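Local coordinates for uncharacterized protein (Escherichia coli UMEA 3162-1, PDB 4X5M) that works as a homodimer that carries sugar across the membrane down its concentration gradient, probably by rocking movements that open a cavity to each side in turn, at residues 79-82 with 83-86. Sequence-based numbering, arbitrary orientation.
Sequences ITLI and NRRK. With OLA (oleic acid), chain D.
Ile-79 and Asn-83 stand side by side, one turn apart, on the last turns of helix 60-86, the third transmembrane helix of this SemiSWEET subunit with its PQ-loop repeat. Their backbones are joined by an alpha-helical i to i+4 bond, Asn-83 N to Ile-79 O at 2.9 Å and nearly straight (168°). At Ile-79 CB the side chain forks. CG2, set anti to the backbone N (chi1 -59° for CG1), leans toward the Asn-83 side chain and meets its amide end. CG1 takes the other branch, 3.6 Å from O2 of the oleic acid carboxyl group, and CD1, at the tip, lies 3.8 Å from the same oxygen. Arg-30 and Thr-32, in the loop ahead of helix 37-57, also touch this side chain. Cut back to alanine, this residue would lose both branches, and the Asn-83 side chain is likely to be left without its apolar neighbour, with a gap opened beside the carboxyl group of the oleic acid. Further on, Arg-84 N binds Thr-80 O at 2.9 Å, while the Thr-80 hydroxyl is hydrogen-bonded to Val-76 O. The bonding then slackens: Arg-85 N reaches Leu-81 O at 3.2 Å, and Lys-86 N makes a weak bond to Ile-82 O. Both Leu-81 and Arg-84 touch Val-37 of helix 37-57, and Leu-81 CD2 approaches the Arg-84 guanidinium obliquely, 4.1 Å from NE.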
loop_
_atom_site.group_PDB
_atom_site.type_symbol
_atom_site.label_atom_id
_atom_site.label_comp_id
_atom_site.label_asym_id
_atom_site.label_seq_id
_atom_site.Cartn_x
_atom_site.Cartn_y
_atom_site.Cartn_z
ATOM N N ILE A 79 -2.641 7.695 16.859
ATOM C CA ILE A 79 -3.786 8.584 17.022
ATOM C C ILE A 79 -5.083 7.786 17.139
ATOM O O ILE A 79 -5.963 8.126 17.933
ATOM C CB ILE A 79 -3.894 9.581 15.847
ATOM C CG1 ILE A 79 -2.627 10.432 15.750
ATOM C CG2 ILE A 79 -5.117 10.471 16.006
ATOM C CD1 ILE A 79 -2.583 11.321 14.526
ATOM N N THR A 80 -5.189 6.718 16.354
ATOM C CA THR A 80 -6.368 5.857 16.380
ATOM C C THR A 80 -6.562 5.224 17.754
ATOM O O THR A 80 -7.673 5.198 18.285
ATOM C CB THR A 80 -6.279 4.740 15.320
ATOM O OG1 THR A 80 -6.186 5.321 14.014
ATOM C CG2 THR A 80 -7.509 3.846 15.379
ATOM N N LEU A 81 -5.473 4.722 18.325
ATOM C CA LEU A 81 -5.515 4.087 19.638
ATOM C C LEU A 81 -5.817 5.100 20.741
ATOM O O LEU A 81 -6.482 4.774 21.725
ATOM C CB LEU A 81 -4.194 3.369 19.923
ATOM C CG LEU A 81 -3.929 2.123 19.075
ATOM C CD1 LEU A 81 -2.515 1.606 19.289
ATOM C CD2 LEU A 81 -4.951 1.040 19.392
ATOM N N ILE A 82 -5.329 6.325 20.572
ATOM C CA ILE A 82 -5.611 7.396 21.522
ATOM C C ILE A 82 -7.091 7.775 21.483
ATOM O O ILE A 82 -7.741 7.875 22.524
ATOM C CB ILE A 82 -4.752 8.647 21.243
ATOM C CG1 ILE A 82 -3.277 8.363 21.534
ATOM C CG2 ILE A 82 -5.228 9.819 22.084
ATOM C CD1 ILE A 82 -2.362 9.542 21.263
ATOM N N ASN A 83 -7.617 7.978 20.278
ATOM C CA ASN A 83 -9.026 8.313 20.102
ATOM C C ASN A 83 -9.947 7.198 20.590
ATOM O O ASN A 83 -11.001 7.460 21.168
ATOM C CB ASN A 83 -9.331 8.619 18.633
ATOM C CG ASN A 83 -8.634 9.872 18.139
ATOM O OD1 ASN A 83 -8.355 10.010 16.948
ATOM N ND2 ASN A 83 -8.343 10.789 19.054
ATOM N N ARG A 84 -9.540 5.955 20.348
ATOM C CA ARG A 84 -10.303 4.789 20.782
ATOM C C ARG A 84 -10.474 4.762 22.298
ATOM O O ARG A 84 -11.535 4.402 22.809
ATOM C CB ARG A 84 -9.621 3.498 20.314
ATOM C CG ARG A 84 -10.146 2.239 20.993
ATOM C CD ARG A 84 -9.056 1.187 21.134
ATOM N NE ARG A 84 -8.973 0.304 19.974
ATOM C CZ ARG A 84 -9.519 -0.907 19.917
ATOM N NH1 ARG A 84 -10.186 -1.386 20.959
ATOM N NH2 ARG A 84 -9.394 -1.643 18.822
ATOM N N ARG A 85 -9.424 5.154 23.012
ATOM C CA ARG A 85 -9.415 5.053 24.467
ATOM C C ARG A 85 -10.131 6.222 25.145
ATOM O O ARG A 85 -10.451 6.151 26.333
ATOM C CB ARG A 85 -7.977 4.954 24.987
ATOM C CG ARG A 85 -7.397 6.265 25.500
ATOM C CD ARG A 85 -6.333 6.000 26.552
ATOM N NE ARG A 85 -6.829 5.112 27.602
ATOM C CZ ARG A 85 -7.165 5.506 28.827
ATOM N NH1 ARG A 85 -7.049 6.781 29.178
ATOM N NH2 ARG A 85 -7.610 4.619 29.707
ATOM N N LYS A 86 -10.382 7.291 24.390
ATOM C CA LYS A 86 -11.094 8.452 24.921
ATOM C C LYS A 86 -12.506 8.077 25.362
ATOM O O LYS A 86 -13.051 8.662 26.300
ATOM C CB LYS A 86 -11.161 9.578 23.884
ATOM C CG LYS A 86 -9.827 10.229 23.549
ATOM C CD LYS A 86 -9.930 11.748 23.645
ATOM C CE LYS A 86 -9.172 12.443 22.523
ATOM N NZ LYS A 86 -9.793 12.179 21.195
HETATM C C1 OLA D . 0.941 12.194 16.689
HETATM O O1 OLA D . 0.028 12.536 17.487
HETATM O O2 OLA D . 0.891 11.074 16.114
HETATM C C2 OLA D . 2.100 13.127 16.419
HETATM C C3 OLA D . 3.202 12.363 15.720
HETATM C C4 OLA D . 4.161 11.802 16.747
HETATM C C5 OLA D . 4.979 10.693 16.123
HETATM C C6 OLA D . 5.097 9.549 17.105
HETATM C C7 OLA D . 5.061 8.234 16.358
HETATM C C8 OLA D . 5.190 7.086 17.338
HETATM C C9 OLA D . 6.626 6.976 17.801
HETATM C C10 OLA D . 7.136 5.777 18.149
HETATM C C11 OLA D . 6.279 4.530 18.076
HETATM C C12 OLA D . 7.145 3.312 18.316
HETATM C C13 OLA D . 7.914 2.980 17.055
HETATM C C14 OLA D . 9.094 2.095 17.390
HETATM C C15 OLA D . 9.868 1.789 16.127
HETATM C C16 OLA D . 11.031 0.872 16.438
HETATM C C17 OLA D . 11.443 0.149 15.176
HETATM C C18 OLA D . 12.765 -0.552 15.395
#